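Local coordinates for cell wall binding protein cwp8 (Peptoclostridium difficile, PDB 5J6Q) that probably attaches to the bacterial cell wall through three CWB2 modules, as one of the cell wall proteins linked to the S-layer, at residues Pro338-Lys343 with Ser349-Glu354; Ala353-Val358 with Ser386-Ser391; Ser302-Lys307 with Ala537-Ser542. One frame throughout, in Å; residues are numbered along the deposited sequence.

Contact 1. Residues Pro338-Lys343 with Ser349-Glu354; sequences PILLSK and SEIEAE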
loop_
_atom_site.group_PDB
_atom_site.type_symbol
_atom_site.label_atom_id
_atom_site.label_comp_id
_atom_site.label_asym_id
_atom_site.label_seq_id
_atom_site.Cartn_x
_atom_site.Cartn_y
_atom_site.Cartn_z
ATOM N N PRO A 338 12.672 26.034 5.028
ATOM C CA PRO A 338 11.482 25.458 4.290
ATOM C C PRO A 338 10.535 26.572 3.948
ATOM O O PRO A 338 10.553 27.580 4.685
ATOM C CB PRO A 338 10.797 24.581 5.312
ATOM C CG PRO A 338 11.200 25.336 6.727
ATOM C CD PRO A 338 12.639 25.742 6.477
ATOM N N ILE A 339 9.628 26.367 2.942
ATOM C CA ILE A 339 8.720 27.411 2.700
ATOM C C ILE A 339 7.491 26.890 3.357
ATOM O O ILE A 339 6.938 25.869 2.984
ATOM C CB ILE A 339 8.559 27.861 1.242
ATOM C CG1 ILE A 339 9.814 28.579 0.718
ATOM C CG2 ILE A 339 7.375 28.803 1.213
ATOM C CD1 ILE A 339 9.985 28.636 -0.924
ATOM N N LEU A 340 7.071 27.546 4.418
ATOM C CA LEU A 340 5.929 27.007 5.140
ATOM C C LEU A 340 4.841 28.063 4.945
ATOM O O LEU A 340 5.141 29.119 4.443
ATOM C CB LEU A 340 6.214 26.724 6.645
ATOM C CG LEU A 340 7.181 25.525 6.866
ATOM C CD1 LEU A 340 7.705 25.508 8.359
ATOM C CD2 LEU A 340 6.469 24.181 6.598
ATOM N N LEU A 341 3.628 27.798 5.348
ATOM C CA LEU A 341 2.537 28.688 5.030
ATOM C C LEU A 341 1.754 29.092 6.269
ATOM O O LEU A 341 1.540 28.248 7.140
ATOM C CB LEU A 341 1.567 27.907 4.091
ATOM C CG LEU A 341 2.191 27.250 2.817
ATOM C CD1 LEU A 341 1.173 26.291 2.129
ATOM C CD2 LEU A 341 2.613 28.272 1.856
ATOM N N SER A 342 1.229 30.349 6.287
ATOM C CA SER A 342 0.430 30.794 7.405
ATOM C C SER A 342 -0.911 31.345 6.953
ATOM O O SER A 342 -1.041 31.808 5.821
ATOM C CB SER A 342 1.144 31.926 8.146
ATOM O OG SER A 342 0.586 32.108 9.435
ATOM N N LYS A 343 -1.913 31.256 7.826
ATOM C CA LYS A 343 -3.130 31.954 7.493
ATOM C C LYS A 343 -2.758 33.441 7.824
ATOM O O LYS A 343 -1.744 33.703 8.479
ATOM C CB LYS A 343 -4.277 31.426 8.351
ATOM C CG LYS A 343 -5.208 30.478 7.592
ATOM C CD LYS A 343 -5.254 29.103 8.222
ATOM C CE LYS A 343 -6.351 28.251 7.590
ATOM N NZ LYS A 343 -6.782 27.180 8.524
ATOM N N SER A 349 -1.477 24.537 13.727
ATOM C CA SER A 349 -0.577 23.840 14.615
ATOM C C SER A 349 0.422 22.972 13.884
ATOM O O SER A 349 1.524 22.773 14.392
ATOM C CB SER A 349 -1.346 22.982 15.625
ATOM O OG SER A 349 -2.071 21.917 15.042
ATOM N N GLU A 350 0.056 22.469 12.716
ATOM C CA GLU A 350 0.921 21.613 11.909
ATOM C C GLU A 350 2.143 22.321 11.486
ATOM O O GLU A 350 3.195 21.737 11.467
ATOM C CB GLU A 350 0.168 21.107 10.654
ATOM C CG GLU A 350 -0.849 20.046 11.017
ATOM C CD GLU A 350 -2.266 20.632 11.186
ATOM O OE1 GLU A 350 -3.184 19.823 11.189
ATOM O OE2 GLU A 350 -2.436 21.893 11.307
ATOM N N ILE A 351 2.011 23.578 11.130
ATOM C CA ILE A 351 3.111 24.433 10.671
ATOM C C ILE A 351 3.988 24.876 11.938
ATOM O O ILE A 351 5.210 24.884 11.887
ATOM C CB ILE A 351 2.490 25.649 9.954
ATOM C CG1 ILE A 351 1.862 25.231 8.532
ATOM C CG2 ILE A 351 3.529 26.758 9.803
ATOM C CD1 ILE A 351 2.795 24.544 7.514
ATOM N N GLU A 352 3.338 25.229 13.044
ATOM C CA GLU A 352 4.057 25.624 14.248
ATOM C C GLU A 352 4.899 24.456 14.668
ATOM O O GLU A 352 6.109 24.607 14.921
ATOM C CB GLU A 352 3.024 26.015 15.352
ATOM C CG GLU A 352 3.637 26.166 16.737
ATOM C CD GLU A 352 2.626 26.697 17.735
ATOM O OE1 GLU A 352 1.657 25.984 18.005
ATOM O OE2 GLU A 352 2.790 27.824 18.210
ATOM N N ALA A 353 4.279 23.260 14.700
ATOM C CA ALA A 353 4.963 22.013 15.045
ATOM C C ALA A 353 6.126 21.745 14.113
ATOM O O ALA A 353 7.136 21.242 14.596
ATOM C CB ALA A 353 3.971 20.839 15.026
ATOM N N GLU A 354 6.041 22.107 12.740
ATOM C CA GLU A 354 7.184 21.813 11.810
ATOM C C GLU A 354 8.228 22.870 12.058
ATOM O O GLU A 354 9.425 22.587 11.931
ATOM C CB GLU A 354 6.782 21.773 10.278
ATOM C CG GLU A 354 7.944 21.577 9.319
ATOM C CD GLU A 354 8.507 20.136 9.318
ATOM O OE1 GLU A 354 9.341 19.871 8.483
ATOM O OE2 GLU A 354 8.147 19.294 10.174
#
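Leu340 of strand 339-342 packs against Ile351 and Glu354 of helix 349-359. The pair is a beta-alpha unit of the toprim-like CWB2 fold. The strand is an outermost one of a four-stranded parallel sheet. The helix starts the crossover that leads on to parallel strand 367-371. The short axes pass 8.7 Å apart, with N-to-C directions 144° apart, so the helix runs roughly back along the strand. Ile339 belongs to another interface, against Leu534 and Pro538 of helix 531-542. Leu340 follows and directs its CB to the helix. Its CD2 lies 3.8 Å from Ile351 CD1, and the two side chains run alongside in opposite senses. The same CD2 is 4.0 Å from Glu354 CG, where Glu354 passes crosswise to Leu340. Only the aliphatic part of Glu354 meets the leucine. A bend at chi2 (74°) takes its carboxylate away to Arg357 while CG stays on Leu340. Leu341 contributes mainly its backbone. Ser342 bonds backbone to backbone with Val317 of the next strand. The Ile351 branches gather round the Leu341 carbonyl: Ile351 CG1 is 3.3 Å from Leu341 O and Ile351 CG2 is 3.6 Å from it.

Contact 2. Residues Ala353-Val358 with Ser386-Ser391; sequences AEILRV and SKLGVS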
loop_
_atom_site.group_PDB
_atom_site.type_symbol
_atom_site.label_atom_id
_atom_site.label_comp_id
_atom_site.label_asym_id
_atom_site.label_seq_id
_atom_site.Cartn_x
_atom_site.Cartn_y
_atom_site.Cartn_z
ATOM N N ALA A 353 4.279 23.260 14.700
ATOM C CA ALA A 353 4.963 22.013 15.045
ATOM C C ALA A 353 6.126 21.745 14.113
ATOM O O ALA A 353 7.136 21.242 14.596
ATOM C CB ALA A 353 3.971 20.839 15.026
ATOM N N GLU A 354 6.041 22.107 12.740
ATOM C CA GLU A 354 7.184 21.813 11.810
ATOM C C GLU A 354 8.228 22.870 12.058
ATOM O O GLU A 354 9.425 22.587 11.931
ATOM C CB GLU A 354 6.782 21.773 10.278
ATOM C CG GLU A 354 7.944 21.577 9.319
ATOM C CD GLU A 354 8.507 20.136 9.318
ATOM O OE1 GLU A 354 9.341 19.871 8.483
ATOM O OE2 GLU A 354 8.147 19.294 10.174
ATOM N N ILE A 355 7.814 24.102 12.376
ATOM C CA ILE A 355 8.841 25.119 12.763
ATOM C C ILE A 355 9.795 24.567 13.910
ATOM O O ILE A 355 11.018 24.643 13.816
ATOM C CB ILE A 355 8.193 26.378 13.334
ATOM C CG1 ILE A 355 7.269 26.998 12.272
ATOM C CG2 ILE A 355 9.357 27.469 13.787
ATOM C CD1 ILE A 355 8.089 27.556 11.187
ATOM N N LEU A 356 9.205 24.001 14.949
ATOM C CA LEU A 356 10.002 23.487 16.074
ATOM C C LEU A 356 10.916 22.398 15.667
ATOM O O LEU A 356 12.085 22.370 16.019
ATOM C CB LEU A 356 9.058 22.980 17.164
ATOM C CG LEU A 356 8.184 24.078 17.782
ATOM C CD1 LEU A 356 7.348 23.450 18.925
ATOM C CD2 LEU A 356 9.013 25.241 18.327
ATOM N N ARG A 357 10.406 21.490 14.872
ATOM C CA ARG A 357 11.143 20.321 14.433
ATOM C C ARG A 357 12.335 20.675 13.638
ATOM O O ARG A 357 13.419 20.108 13.907
ATOM C CB ARG A 357 10.259 19.371 13.577
ATOM C CG ARG A 357 10.922 17.985 13.422
ATOM C CD ARG A 357 10.333 17.109 12.287
ATOM N NE ARG A 357 10.435 17.740 10.965
ATOM C CZ ARG A 357 11.491 17.653 10.173
ATOM N NH1 ARG A 357 12.551 16.947 10.532
ATOM N NH2 ARG A 357 11.494 18.297 8.991
ATOM N N VAL A 358 12.198 21.633 12.654
ATOM C CA VAL A 358 13.377 21.878 11.812
ATOM C C VAL A 358 14.361 22.848 12.423
ATOM O O VAL A 358 15.529 22.738 12.068
ATOM C CB VAL A 358 12.974 22.329 10.364
ATOM C CG1 VAL A 358 12.075 21.278 9.724
ATOM C CG2 VAL A 358 12.272 23.690 10.384
ATOM N N SER A 386 7.209 36.137 17.840
ATOM C CA SER A 386 8.274 36.765 18.619
ATOM C C SER A 386 8.343 36.130 19.994
ATOM O O SER A 386 9.332 36.302 20.673
ATOM C CB SER A 386 8.050 38.271 18.764
ATOM O OG SER A 386 6.850 38.560 19.462
ATOM N N LYS A 387 7.303 35.382 20.411
ATOM C CA LYS A 387 7.331 34.755 21.734
ATOM C C LYS A 387 8.185 33.520 21.729
ATOM O O LYS A 387 8.488 32.992 22.796
ATOM C CB LYS A 387 5.929 34.401 22.243
ATOM C CG LYS A 387 4.924 35.559 22.074
ATOM C CD LYS A 387 4.835 36.442 23.312
ATOM C CE LYS A 387 4.799 37.907 22.959
ATOM N NZ LYS A 387 3.412 38.370 22.677
ATOM N N LEU A 388 8.590 33.043 20.556
ATOM C CA LEU A 388 9.416 31.822 20.496
ATOM C C LEU A 388 10.824 31.990 21.089
ATOM O O LEU A 388 11.248 31.174 21.886
ATOM C CB LEU A 388 9.614 31.301 19.056
ATOM C CG LEU A 388 9.366 29.815 18.918
ATOM C CD1 LEU A 388 9.167 29.456 17.446
ATOM C CD2 LEU A 388 10.534 29.050 19.485
ATOM N N GLY A 389 11.533 33.008 20.656
ATOM C CA GLY A 389 12.901 33.213 21.090
ATOM C C GLY A 389 13.890 32.961 19.986
ATOM O O GLY A 389 15.049 32.607 20.252
ATOM N N VAL A 390 13.437 33.086 18.704
ATOM C CA VAL A 390 14.405 32.934 17.596
ATOM C C VAL A 390 15.292 34.197 17.504
ATOM O O VAL A 390 14.870 35.284 17.905
ATOM C CB VAL A 390 13.710 32.694 16.187
ATOM C CG1 VAL A 390 12.936 31.369 16.185
ATOM C CG2 VAL A 390 12.790 33.860 15.832
ATOM N N SER A 391 16.508 34.066 16.946
ATOM C CA SER A 391 17.415 35.199 16.785
ATOM C C SER A 391 16.680 36.423 16.265
ATOM O O SER A 391 16.961 37.527 16.711
ATOM C CB SER A 391 18.539 34.826 15.825
ATOM O OG SER A 391 19.355 35.938 15.497
#
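Leu388 reaches helix 349-359 with both of its methyl groups. Its CD1 lies 4.2 Å from Ile355 CG2. Its CD2 lies 4.3 Å from Leu356 CD2. The contact is apolar and small, burying 94 Å² in all, and no hydrogen bond crosses it. Ile355 and Leu388 cross obliquely. The Ile355 branch that touches is CG2, placed opposite the backbone N while CG1 sits beside that N (chi1 -60°). Ile355 is buried and Leu356 is exposed, so Leu388 touches one buried and one exposed residue. Leu388 also rests on Leu363.

Leu388 lies in the loop that follows helix 379-386. Gly389 comes next, with a positive phi of 110°. This turn leads the chain toward strand 392-396. On helix 349-359, Arg357 and Glu354 pair one turn apart. Arg357 NE donates to Glu354 OE2 at 2.9 Å, nearly straight. The oxygen is met on its syn side, 35° out of the Glu354 carboxylate plane, while the bond lies in the guanidinium plane. Arg357 NH1 has a second acidic partner in Asp308. That pairing joins the helix to the loop after helix 294-305. Arg357 NH2 also bonds to Phe306 O, which further ties the helix to the end of helix 294-305. Ile355 and Val358 meanwhile pack on Ile314 of strand 313-318. The helix thus packs on the sheet through these two residues, and the loop that precedes outermost strand 392-396 lies beside it.

Contact 3. Residues Ser302-Lys307 with Ala537-Ser542; sequences SKERFK and APLAAS
The guanidinium of Arg305 is layered between Pro538 and Phe306. Pro538 CB stands 3.4 Å above the guanidinium plane of Arg305, over its centre. On the opposite face Phe306 CZ lies 3.5 Å from that plane, offset toward the rim. A water sits at the edge, in plane, and accepts a bond from Arg305 NE at 2.8 Å. It also lies next to Ser542 OG, though at a distance too short to be trusted. The Phe306 ring is itself met on one face by Arg305 CB. A bend at chi3 (55°) brings the guanidinium against the CB and CG of Pro538, where Pro538 CG lies 3.6 Å from Arg305 NH2.

The segments belong to helices 294-305 and 531-542, within the first and third CWB2 sequence ranges. The contact therefore joins parts of the chain far apart in sequence. Ala537, Ala540 and Ala541 touch helix 434-438. Helix 531-542 is kinked at Pro538 and Leu539, whose N atoms lack a bond to the preceding turn.

Nearer the backbone, the aliphatic part of Arg305 lies along Leu539, the two side chains pointing opposite ways. Arg305 CD is 3.7 Å from Leu539 CB. Glu304 adds its CG, 4.0 Å from Leu539 CD1. The Glu304 side chain, bent at chi2, also lies about 3 Å from a bound sulfate, probably from the crystallisation liquor. Arg305 NH2 donates to Ala337 O, and NH1 makes a weak bond to Ala332 O of helix 329-334.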
loop_
_atom_site.group_PDB
_atom_site.type_symbol
_atom_site.label_atom_id
_atom_site.label_comp_id
_atom_site.label_asym_id
_atom_site.label_seq_id
_atom_site.Cartn_x
_atom_site.Cartn_y
_atom_site.Cartn_z
ATOM N N SER A 302 8.960 19.844 3.716
ATOM C CA SER A 302 9.949 20.193 4.746
ATOM C C SER A 302 10.582 18.912 5.328
ATOM O O SER A 302 11.814 18.841 5.462
ATOM C CB SER A 302 9.328 21.040 5.847
ATOM O OG SER A 302 10.351 21.604 6.646
ATOM N N LYS A 303 9.772 17.881 5.625
ATOM C CA LYS A 303 10.414 16.651 6.102
ATOM C C LYS A 303 11.375 16.042 5.086
ATOM O O LYS A 303 12.372 15.437 5.482
ATOM C CB LYS A 303 9.378 15.641 6.500
ATOM C CG LYS A 303 8.680 16.152 7.790
ATOM C CD LYS A 303 7.325 15.481 7.815
ATOM C CE LYS A 303 6.582 15.664 9.122
ATOM N NZ LYS A 303 5.719 14.478 9.348
ATOM N N GLU A 304 11.120 16.246 3.777
ATOM C CA GLU A 304 12.002 15.687 2.808
ATOM C C GLU A 304 13.273 16.477 2.774
ATOM O O GLU A 304 14.349 15.898 2.635
ATOM C CB GLU A 304 11.348 15.651 1.419
ATOM C CG GLU A 304 12.171 14.860 0.439
ATOM C CD GLU A 304 12.224 13.356 0.775
ATOM O OE1 GLU A 304 11.217 12.802 1.346
ATOM O OE2 GLU A 304 13.264 12.755 0.440
ATOM N N ARG A 305 13.171 17.797 2.924
ATOM C CA ARG A 305 14.345 18.641 2.872
ATOM C C ARG A 305 15.184 18.618 4.159
ATOM O O ARG A 305 16.408 18.708 4.056
ATOM C CB ARG A 305 13.923 20.106 2.600
ATOM C CG ARG A 305 13.232 20.198 1.236
ATOM C CD ARG A 305 12.880 21.616 0.852
ATOM N NE ARG A 305 14.051 22.490 0.892
ATOM C CZ ARG A 305 14.002 23.746 1.277
ATOM N NH1 ARG A 305 15.119 24.478 1.300
ATOM N NH2 ARG A 305 12.846 24.301 1.618
ATOM N N PHE A 306 14.568 18.522 5.351
ATOM C CA PHE A 306 15.403 18.604 6.555
ATOM C C PHE A 306 15.174 17.574 7.652
ATOM O O PHE A 306 14.046 17.289 8.047
ATOM C CB PHE A 306 15.242 19.960 7.253
ATOM C CG PHE A 306 15.297 21.175 6.343
ATOM C CD1 PHE A 306 14.137 21.713 5.815
ATOM C CD2 PHE A 306 16.504 21.754 6.011
ATOM C CE1 PHE A 306 14.184 22.792 4.965
ATOM C CE2 PHE A 306 16.547 22.834 5.168
ATOM C CZ PHE A 306 15.374 23.355 4.639
ATOM N N LYS A 307 16.295 17.040 8.140
ATOM C CA LYS A 307 16.317 16.158 9.286
ATOM C C LYS A 307 16.047 17.084 10.488
ATOM O O LYS A 307 16.170 18.290 10.349
ATOM C CB LYS A 307 17.680 15.471 9.418
ATOM C CG LYS A 307 17.921 14.429 8.353
ATOM C CD LYS A 307 19.343 13.824 8.521
ATOM C CE LYS A 307 19.749 12.902 7.378
ATOM N NZ LYS A 307 20.600 13.599 6.365
ATOM N N ALA A 537 9.710 23.940 -4.943
ATOM C CA ALA A 537 10.786 24.356 -5.822
ATOM C C ALA A 537 12.240 24.268 -5.118
ATOM O O ALA A 537 13.116 23.882 -5.835
ATOM C CB ALA A 537 10.528 25.759 -6.341
ATOM N N PRO A 538 12.519 24.636 -3.812
ATOM C CA PRO A 538 13.910 24.504 -3.253
ATOM C C PRO A 538 14.275 23.067 -3.195
ATOM O O PRO A 538 15.462 22.700 -3.258
ATOM C CB PRO A 538 13.816 25.159 -1.842
ATOM C CG PRO A 538 12.257 25.576 -1.707
ATOM C CD PRO A 538 11.736 25.644 -3.078
ATOM N N LEU A 539 13.225 22.175 -3.023
ATOM C CA LEU A 539 13.497 20.770 -3.001
ATOM C C LEU A 539 13.931 20.315 -4.406
ATOM O O LEU A 539 15.001 19.647 -4.556
ATOM C CB LEU A 539 12.286 20.027 -2.458
ATOM C CG LEU A 539 12.311 18.541 -2.788
ATOM C CD1 LEU A 539 13.397 17.859 -1.979
ATOM C CD2 LEU A 539 11.021 17.881 -2.391
ATOM N N ALA A 540 13.167 20.685 -5.443
ATOM C CA ALA A 540 13.602 20.336 -6.790
ATOM C C ALA A 540 14.981 21.037 -7.084
ATOM O O ALA A 540 15.792 20.407 -7.757
ATOM C CB ALA A 540 12.619 20.792 -7.820
ATOM N N ALA A 541 15.220 22.308 -6.586
ATOM C CA ALA A 541 16.541 22.952 -6.804
ATOM C C ALA A 541 17.657 22.060 -6.198
ATOM O O ALA A 541 18.676 21.812 -6.881
ATOM C CB ALA A 541 16.600 24.312 -6.119
ATOM N N SER A 542 17.474 21.577 -4.942
ATOM C CA SER A 542 18.509 20.696 -4.260
ATOM C C SER A 542 18.770 19.453 -5.115
ATOM O O SER A 542 19.854 18.907 -5.124
ATOM C CB SER A 542 18.017 20.245 -2.877
ATOM O OG SER A 542 18.011 21.356 -1.991
HETATM O O HOH W 1 16.302 21.339 -0.237
#

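Overall arrangement
The three contacts lie on the same side of the chain's centre. Centres of contacts 1 and 2 are about 10 Å apart, those of 1 and 3 about 15 Å, and those of 2 and 3 about 19 Å. Contacts 1 and 2 share helix 349-359, with Ala353 and Glu354 in both. Along the chain, contacts 1 and 2 both fall between residues 302-307 and 537-542 of contact 3. Contacts 1 and 2 are local to the sheet that includes strands 339-342 and 392-396. Contact 3 instead spans from the first CWB2 range to the third. Helix 349-359, strand 339-342 and helix 294-305 pack together, and helix 294-305 meets helix 531-542 from far along the chain.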